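Local coordinates for Serine/threonine protein phosphatase Stp1 (Streptococcus agalactiae, PDB 2PK0) that probably removes phosphate groups from phosphoserine and phosphothreonine residues of proteins, acting as a magnesium-bound phosphatase of the PP2C family, at residues A[10-15]-A[237-242]; A[127-132]-A[191-196]; A[201-206]-A[227-232]. One frame throughout, in Å; residues are numbered along the deposited sequence.

Overall arrangement
Near the N terminus, strand 6-13 pairs with 238-245 in interaction 1, close to the C terminus, closing a loop of more than 200 residues. Interactions 2 and 3 both fall within that loop, one after the other: interaction 2 pairs strand 125-130 with 191-195, and interaction 3 then joins the segment entering helix 205-212 to the C-terminal part of helix 218-231. Interactions 1 and 2 belong to one antiparallel sheet, where strands 238-245 and 191-195 are neighbours. Interaction 3 meets interaction 1 where A229 and N230 reach I238, so the helical layer is tied to the sheet it covers.

Interaction 1: A[10-15]-A[237-242]; sequences LLTDIG and NITVAL
The side chains of T12 and T239 lie side by side on one face of the sheet, pointing the same way, and T12 OG1 donates to T239 OG1 at 2.8 Å. Two torsions bring the hydroxyls together: T12 OG1 is anti to its backbone N (chi1 -174°), and T239 OG1 lies beside its own (chi1 -70°). N21 and D23 extend this polar chain at its two ends; threonine suits both places, since a hydroxyl can give one bond and take another while its branching at CB suits an extended backbone. Farther along the same face, L10 CD2 rests 3.7 Å from A241 CB, the small alanine leaving room for the larger leucine. L11, D13, I238 and V240 occupy the other face, against helix 218-231. The antiparallel backbones (177°) pair regularly, with V240 N 2.9 Å from L11 O and D13 N 2.8 Å from I238 O. Where the strand ends, D13 OD2 accepts from G15 N at 2.8 Å, forming an Asx turn, and the positive phi of G15 is one that glycine adopts easily. The N237 amide grips this turn: ND2 reaches I14 O at 2.6 Å, lying in the carbonyl plane on a lone pair, with the oxygen almost in the plane of the amide. N20 O also receives from ND2, while OD1 accepts from Q22 N, so both ends of the amide are bonded and its rotation is fixed. This buried asparagine beside the magnesium-binding D236, just before strand 238-245, second from the edge of one sheet of the beta sandwich, is characteristic of the PP2C metal centre.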
loop_
_atom_site.group_PDB
_atom_site.type_symbol
_atom_site.label_atom_id
_atom_site.label_comp_id
_atom_site.label_asym_id
_atom_site.label_seq_id
_atom_site.Cartn_x
_atom_site.Cartn_y
_atom_site.Cartn_z
ATOM N N LEU A 10 -3.719 -7.859 -9.036
ATOM C CA LEU A 10 -3.775 -7.929 -7.571
ATOM C C LEU A 10 -3.445 -9.338 -7.089
ATOM O O LEU A 10 -3.888 -10.304 -7.685
ATOM C CB LEU A 10 -5.170 -7.549 -7.069
ATOM C CG LEU A 10 -5.818 -6.204 -7.441
ATOM C CD1 LEU A 10 -7.115 -6.086 -6.727
ATOM C CD2 LEU A 10 -4.974 -5.001 -7.098
ATOM N N LEU A 11 -2.663 -9.464 -6.020
ATOM C CA LEU A 11 -2.392 -10.774 -5.432
ATOM C C LEU A 11 -2.131 -10.641 -3.945
ATOM O O LEU A 11 -1.419 -9.722 -3.508
ATOM C CB LEU A 11 -1.179 -11.476 -6.093
ATOM C CG LEU A 11 -0.917 -12.957 -5.693
ATOM C CD1 LEU A 11 -2.131 -13.854 -5.993
ATOM C CD2 LEU A 11 0.314 -13.551 -6.332
ATOM N N THR A 12 -2.696 -11.558 -3.167
ATOM C CA THR A 12 -2.312 -11.669 -1.768
ATOM C C THR A 12 -1.886 -13.092 -1.432
ATOM O O THR A 12 -2.380 -14.048 -2.028
ATOM C CB THR A 12 -3.415 -11.184 -0.782
ATOM O OG1 THR A 12 -2.876 -11.196 0.542
ATOM C CG2 THR A 12 -4.648 -12.087 -0.818
ATOM N N ASP A 13 -0.951 -13.215 -0.492
ATOM C CA ASP A 13 -0.467 -14.504 -0.009
ATOM C C ASP A 13 -0.239 -14.456 1.490
ATOM O O ASP A 13 0.219 -13.446 2.035
ATOM C CB ASP A 13 0.832 -14.920 -0.702
ATOM C CG ASP A 13 1.159 -16.386 -0.478
ATOM O OD1 ASP A 13 0.758 -17.219 -1.312
ATOM O OD2 ASP A 13 1.789 -16.724 0.541
ATOM N N ILE A 14 -0.533 -15.571 2.143
ATOM C CA ILE A 14 -0.469 -15.653 3.583
ATOM C C ILE A 14 0.975 -15.598 4.069
ATOM O O ILE A 14 1.244 -14.981 5.092
ATOM C CB ILE A 14 -1.271 -16.904 4.112
ATOM C CG1 ILE A 14 -1.547 -16.828 5.610
ATOM C CG2 ILE A 14 -0.604 -18.241 3.752
ATOM C CD1 ILE A 14 -2.597 -17.828 6.035
ATOM N N GLY A 15 1.899 -16.178 3.296
ATOM C CA GLY A 15 3.296 -16.349 3.706
ATOM C C GLY A 15 3.573 -17.735 4.278
ATOM O O GLY A 15 2.660 -18.411 4.744
ATOM N N ASN A 237 2.656 -11.696 5.894
ATOM C CA ASN A 237 1.728 -11.658 4.777
ATOM C C ASN A 237 2.285 -10.791 3.663
ATOM O O ASN A 237 2.809 -9.717 3.923
ATOM C CB ASN A 237 0.375 -11.099 5.215
ATOM C CG ASN A 237 -0.207 -11.817 6.416
ATOM O OD1 ASN A 237 -0.819 -11.185 7.283
ATOM N ND2 ASN A 237 -0.054 -13.135 6.464
ATOM N N ILE A 238 2.202 -11.281 2.431
ATOM C CA ILE A 238 2.696 -10.545 1.262
ATOM C C ILE A 238 1.509 -10.162 0.415
ATOM O O ILE A 238 0.639 -10.994 0.181
ATOM C CB ILE A 238 3.561 -11.431 0.404
ATOM C CG1 ILE A 238 4.401 -12.354 1.287
ATOM C CG2 ILE A 238 4.397 -10.601 -0.496
ATOM C CD1 ILE A 238 4.782 -13.655 0.608
ATOM N N THR A 239 1.456 -8.913 -0.042
ATOM C CA THR A 239 0.289 -8.414 -0.770
ATOM C C THR A 239 0.741 -7.357 -1.747
ATOM O O THR A 239 1.405 -6.411 -1.348
ATOM C CB THR A 239 -0.753 -7.836 0.198
ATOM O OG1 THR A 239 -1.336 -8.913 0.950
ATOM C CG2 THR A 239 -1.859 -7.135 -0.545
ATOM N N VAL A 240 0.442 -7.544 -3.038
ATOM C CA VAL A 240 0.993 -6.677 -4.081
ATOM C C VAL A 240 -0.056 -6.259 -5.116
ATOM O O VAL A 240 -0.824 -7.092 -5.610
ATOM C CB VAL A 240 2.206 -7.343 -4.828
ATOM C CG1 VAL A 240 2.944 -6.334 -5.685
ATOM C CG2 VAL A 240 3.195 -7.965 -3.863
ATOM N N ALA A 241 -0.102 -4.965 -5.428
ATOM C CA ALA A 241 -0.788 -4.489 -6.630
ATOM C C ALA A 241 0.236 -4.035 -7.653
ATOM O O ALA A 241 1.120 -3.220 -7.347
ATOM C CB ALA A 241 -1.712 -3.352 -6.307
ATOM N N LEU A 242 0.129 -4.553 -8.868
ATOM C CA LEU A 242 1.005 -4.107 -9.947
ATOM C C LEU A 242 0.175 -3.456 -11.016
ATOM O O LEU A 242 -0.877 -3.983 -11.370
ATOM C CB LEU A 242 1.756 -5.270 -10.573
ATOM C CG LEU A 242 2.821 -5.997 -9.768
ATOM C CD1 LEU A 242 3.138 -7.284 -10.495
ATOM C CD2 LEU A 242 4.061 -5.148 -9.623
#

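Interaction 2: A[127-132]-A[191-196]; sequences GIVRQG and YLVVNS
Y191 turns an edge of its ring to V129: the carbonyl oxygen V129 O lies near the ring plane, 4.1 Å from CD2. With CG anti to the carbonyl carbon of Y191 (chi1 -65°), the ring swings to the side of its own backbone N, which brings that edge to V129 O. The ring also meets that of Y244, the two planes inclined at about 35°. At its root, Y191 CB packs 4.1 Å from V129 CB. The same face continues with V129 CG2, 4.0 Å from V193 CG2. G127, opposite V193, adds no side chain there. On the reverse side I128 CG1 approaches L192 CD1 at 4.1 Å, their chains crossing at a slant. Branching at CB suits I128, V129 and V193 to the extended backbone. Two hydrogen-bonded pairs hold the strands together. V129 N gives to Y191 O at 2.8 Å and Y191 N returns a bond to V129 O, while G127 and V193 exchange a second couple, V193 N lying 2.8 Å from G127 O. The short strand axes run at 149° to each other, a marked twist away from strict antiparallel. Within the sheet, strand 191-195 lies between 125-130 and 238-245, and 125-130 is followed by the outermost strand 133-136. L192 and V194 face strand 103-112 of the second sheet, so their side fills the interior of the sandwich.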
loop_
_atom_site.group_PDB
_atom_site.type_symbol
_atom_site.label_atom_id
_atom_site.label_comp_id
_atom_site.label_asym_id
_atom_site.label_seq_id
_atom_site.Cartn_x
_atom_site.Cartn_y
_atom_site.Cartn_z
ATOM N N GLY A 127 6.135 2.083 -5.274
ATOM C CA GLY A 127 7.283 2.391 -6.096
ATOM C C GLY A 127 7.000 2.377 -7.582
ATOM O O GLY A 127 5.987 1.859 -8.027
ATOM N N ILE A 128 7.901 2.955 -8.356
ATOM C CA ILE A 128 7.812 2.861 -9.799
ATOM C C ILE A 128 9.045 2.147 -10.293
ATOM O O ILE A 128 10.153 2.433 -9.851
ATOM C CB ILE A 128 7.707 4.255 -10.480
ATOM C CG1 ILE A 128 6.336 4.874 -10.236
ATOM C CG2 ILE A 128 7.950 4.164 -11.994
ATOM C CD1 ILE A 128 6.317 6.327 -10.523
ATOM N N VAL A 129 8.842 1.188 -11.181
ATOM C CA VAL A 129 9.952 0.568 -11.889
ATOM C C VAL A 129 10.030 1.091 -13.329
ATOM O O VAL A 129 9.096 0.919 -14.111
ATOM C CB VAL A 129 9.836 -0.960 -11.832
ATOM C CG1 VAL A 129 10.896 -1.633 -12.715
ATOM C CG2 VAL A 129 9.931 -1.415 -10.376
ATOM N N ARG A 130 11.133 1.757 -13.655
ATOM C CA ARG A 130 11.367 2.336 -15.001
ATOM C C ARG A 130 12.756 1.955 -15.476
ATOM O O ARG A 130 13.723 2.083 -14.713
ATOM C CB ARG A 130 11.261 3.864 -14.949
ATOM C CG ARG A 130 11.437 4.613 -16.263
ATOM C CD ARG A 130 11.078 6.094 -16.080
ATOM N NE ARG A 130 9.712 6.225 -15.573
ATOM C CZ ARG A 130 9.267 7.201 -14.778
ATOM N NH1 ARG A 130 10.079 8.169 -14.366
ATOM N NH2 ARG A 130 8.000 7.189 -14.374
ATOM N N GLN A 131 12.856 1.500 -16.724
ATOM C CA GLN A 131 14.138 1.131 -17.337
ATOM C C GLN A 131 15.003 0.287 -16.396
ATOM O O GLN A 131 16.164 0.599 -16.157
ATOM C CB GLN A 131 14.910 2.379 -17.798
ATOM C CG GLN A 131 14.192 3.257 -18.830
ATOM C CD GLN A 131 14.145 2.637 -20.226
ATOM O OE1 GLN A 131 15.179 2.275 -20.792
ATOM N NE2 GLN A 131 12.940 2.518 -20.785
ATOM N N GLY A 132 14.399 -0.748 -15.819
ATOM C CA GLY A 132 15.062 -1.627 -14.850
ATOM C C GLY A 132 15.358 -1.069 -13.473
ATOM O O GLY A 132 16.104 -1.672 -12.725
ATOM N N TYR A 191 6.077 0.277 -14.271
ATOM C CA TYR A 191 5.298 -0.591 -13.403
ATOM C C TYR A 191 5.118 0.163 -12.103
ATOM O O TYR A 191 6.108 0.504 -11.448
ATOM C CB TYR A 191 6.028 -1.901 -13.089
ATOM C CG TYR A 191 6.279 -2.832 -14.268
ATOM C CD1 TYR A 191 5.369 -3.820 -14.602
ATOM C CD2 TYR A 191 7.438 -2.731 -15.024
ATOM C CE1 TYR A 191 5.588 -4.664 -15.660
ATOM C CE2 TYR A 191 7.674 -3.579 -16.092
ATOM C CZ TYR A 191 6.739 -4.539 -16.410
ATOM O OH TYR A 191 6.966 -5.380 -17.475
ATOM N N LEU A 192 3.874 0.457 -11.741
ATOM C CA LEU A 192 3.583 0.897 -10.390
ATOM C C LEU A 192 3.598 -0.355 -9.546
ATOM O O LEU A 192 2.999 -1.371 -9.932
ATOM C CB LEU A 192 2.196 1.543 -10.289
ATOM C CG LEU A 192 1.894 2.227 -8.945
ATOM C CD1 LEU A 192 2.880 3.360 -8.674
ATOM C CD2 LEU A 192 0.482 2.732 -8.918
ATOM N N VAL A 193 4.283 -0.298 -8.399
ATOM C CA VAL A 193 4.334 -1.426 -7.499
ATOM C C VAL A 193 3.814 -1.015 -6.125
ATOM O O VAL A 193 4.465 -0.289 -5.390
ATOM C CB VAL A 193 5.761 -1.985 -7.373
ATOM C CG1 VAL A 193 5.782 -3.266 -6.495
ATOM C CG2 VAL A 193 6.354 -2.277 -8.739
ATOM N N VAL A 194 2.624 -1.475 -5.779
ATOM C CA VAL A 194 2.070 -1.178 -4.474
ATOM C C VAL A 194 2.155 -2.446 -3.622
ATOM O O VAL A 194 1.644 -3.491 -4.015
ATOM C CB VAL A 194 0.599 -0.705 -4.595
ATOM C CG1 VAL A 194 0.071 -0.289 -3.242
ATOM C CG2 VAL A 194 0.476 0.453 -5.580
ATOM N N ASN A 195 2.806 -2.366 -2.466
ATOM C CA ASN A 195 2.966 -3.558 -1.629
ATOM C C ASN A 195 2.963 -3.350 -0.093
ATOM O O ASN A 195 3.242 -2.260 0.419
ATOM C CB ASN A 195 4.206 -4.339 -2.048
ATOM C CG ASN A 195 5.461 -3.564 -1.829
ATOM O OD1 ASN A 195 6.096 -3.680 -0.788
ATOM N ND2 ASN A 195 5.826 -2.751 -2.797
ATOM N N SER A 196 2.663 -4.423 0.632
ATOM C CA SER A 196 2.744 -4.421 2.088
ATOM C C SER A 196 4.168 -4.808 2.394
ATOM O O SER A 196 4.883 -5.239 1.486
ATOM C CB SER A 196 1.785 -5.443 2.692
ATOM O OG SER A 196 2.092 -6.747 2.234
#

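Interaction 3: A[201-206]-A[227-232]; sequences NMLSNA and TLANHR
L203 and M202 press against the C-terminal part of helix 218-231, and the tight part of the contact centres on L203 CD1. This methyl lies 3.6 Å from A229 CA and 3.8 Å from L228 CG, resting directly on the helix surface. Alanine suits that place because its single methyl lets the backbones come close: A229 CB is 4.1 Å from M202 CB. The flexible thioether, its chain bent at chi2 (-61°), then follows the helix, with M202 CG 3.5 Å from A229 O and SD 3.9 Å from R232 O. Toward solvent the packing gives way to the long chain of R232, whose aliphatic part runs beside the backbone of M202, its CG 3.4 Å from M202 O. Its guanidinium end lies at the surface, where NH2 forms a salt bridge with D207. The same carboxylate accepts from S204 N, and S204, as N-cap, caps a backbone N just beyond A206, a pattern consistent with a capping box. The contact thus joins the loop leading into helix 205-212 to the C-terminal part of helix 218-231, while A229, along with N230, also touches I238 in strand 238-245 beneath.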
loop_
_atom_site.group_PDB
_atom_site.type_symbol
_atom_site.label_atom_id
_atom_site.label_comp_id
_atom_site.label_asym_id
_atom_site.label_seq_id
_atom_site.Cartn_x
_atom_site.Cartn_y
_atom_site.Cartn_z
ATOM N N ASN A 201 10.336 -6.573 2.778
ATOM C CA ASN A 201 11.219 -7.085 3.824
ATOM C C ASN A 201 11.976 -8.317 3.349
ATOM O O ASN A 201 13.059 -8.597 3.827
ATOM C CB ASN A 201 10.454 -7.411 5.106
ATOM C CG ASN A 201 9.912 -6.165 5.812
ATOM O OD1 ASN A 201 10.327 -5.023 5.542
ATOM N ND2 ASN A 201 8.970 -6.386 6.715
ATOM N N MET A 202 11.395 -9.048 2.403
ATOM C CA MET A 202 12.000 -10.254 1.864
ATOM C C MET A 202 12.802 -10.014 0.574
ATOM O O MET A 202 13.790 -10.693 0.329
ATOM C CB MET A 202 10.929 -11.316 1.633
ATOM C CG MET A 202 10.173 -11.769 2.885
ATOM S SD MET A 202 11.157 -12.530 4.209
ATOM C CE MET A 202 11.104 -11.244 5.464
ATOM N N LEU A 203 12.396 -9.042 -0.238
ATOM C CA LEU A 203 13.051 -8.766 -1.539
ATOM C C LEU A 203 13.703 -7.399 -1.562
ATOM O O LEU A 203 13.148 -6.445 -1.042
ATOM C CB LEU A 203 12.017 -8.723 -2.650
ATOM C CG LEU A 203 11.630 -9.972 -3.410
ATOM C CD1 LEU A 203 11.381 -11.132 -2.489
ATOM C CD2 LEU A 203 10.406 -9.701 -4.257
ATOM N N SER A 204 14.858 -7.284 -2.195
ATOM C CA SER A 204 15.426 -5.966 -2.430
ATOM C C SER A 204 14.708 -5.285 -3.607
ATOM O O SER A 204 14.025 -5.944 -4.389
ATOM C CB SER A 204 16.925 -6.067 -2.709
ATOM O OG SER A 204 17.156 -6.391 -4.068
ATOM N N ASN A 205 14.851 -3.967 -3.726
ATOM C CA ASN A 205 14.239 -3.223 -4.828
ATOM C C ASN A 205 14.646 -3.746 -6.205
ATOM O O ASN A 205 13.812 -3.959 -7.097
ATOM C CB ASN A 205 14.605 -1.752 -4.710
ATOM C CG ASN A 205 14.126 -1.139 -3.410
ATOM O OD1 ASN A 205 13.286 -1.715 -2.709
ATOM N ND2 ASN A 205 14.651 0.037 -3.079
ATOM N N ALA A 206 15.939 -3.987 -6.350
ATOM C CA ALA A 206 16.486 -4.517 -7.578
ATOM C C ALA A 206 15.967 -5.931 -7.886
ATOM O O ALA A 206 15.718 -6.241 -9.050
ATOM C CB ALA A 206 17.980 -4.473 -7.529
ATOM N N THR A 227 6.239 -15.883 -4.630
ATOM C CA THR A 227 6.992 -17.140 -4.574
ATOM C C THR A 227 8.393 -16.854 -4.067
ATOM O O THR A 227 8.846 -17.481 -3.111
ATOM C CB THR A 227 7.070 -17.810 -5.964
ATOM O OG1 THR A 227 5.749 -18.138 -6.406
ATOM C CG2 THR A 227 7.913 -19.088 -5.934
ATOM N N LEU A 228 9.047 -15.864 -4.675
ATOM C CA LEU A 228 10.361 -15.406 -4.218
ATOM C C LEU A 228 10.359 -14.885 -2.780
ATOM O O LEU A 228 11.278 -15.173 -2.023
ATOM C CB LEU A 228 10.925 -14.333 -5.159
ATOM C CG LEU A 228 12.375 -13.934 -4.881
ATOM C CD1 LEU A 228 13.285 -15.163 -4.873
ATOM C CD2 LEU A 228 12.870 -12.888 -5.865
ATOM N N ALA A 229 9.317 -14.148 -2.402
ATOM C CA ALA A 229 9.216 -13.641 -1.048
ATOM C C ALA A 229 9.066 -14.780 -0.049
ATOM O O ALA A 229 9.590 -14.719 1.062
ATOM C CB ALA A 229 8.085 -12.650 -0.934
ATOM N N ASN A 230 8.371 -15.830 -0.463
ATOM C CA ASN A 230 8.259 -17.033 0.352
ATOM C C ASN A 230 9.591 -17.779 0.449
ATOM O O ASN A 230 9.960 -18.230 1.546
ATOM C CB ASN A 230 7.142 -17.944 -0.178
ATOM C CG ASN A 230 5.758 -17.445 0.202
ATOM O OD1 ASN A 230 5.568 -16.949 1.307
ATOM N ND2 ASN A 230 4.790 -17.573 -0.704
ATOM N N HIS A 231 10.310 -17.883 -0.679
ATOM C CA HIS A 231 11.608 -18.546 -0.712
ATOM C C HIS A 231 12.596 -17.834 0.177
ATOM O O HIS A 231 13.373 -18.473 0.858
ATOM C CB HIS A 231 12.189 -18.630 -2.126
ATOM C CG HIS A 231 11.677 -19.790 -2.927
ATOM N ND1 HIS A 231 11.702 -21.088 -2.462
ATOM C CD2 HIS A 231 11.142 -19.849 -4.170
ATOM C CE1 HIS A 231 11.190 -21.895 -3.375
ATOM N NE2 HIS A 231 10.840 -21.166 -4.421
ATOM N N ARG A 232 12.549 -16.511 0.201
ATOM C CA ARG A 232 13.379 -15.733 1.118
ATOM C C ARG A 232 12.976 -15.852 2.579
ATOM O O ARG A 232 13.720 -15.423 3.452
ATOM C CB ARG A 232 13.368 -14.258 0.734
ATOM C CG ARG A 232 13.938 -13.969 -0.637
ATOM C CD ARG A 232 15.406 -14.299 -0.743
ATOM N NE ARG A 232 15.900 -14.020 -2.093
ATOM C CZ ARG A 232 16.318 -12.823 -2.502
ATOM N NH1 ARG A 232 16.751 -12.660 -3.748
ATOM N NH2 ARG A 232 16.304 -11.787 -1.662
#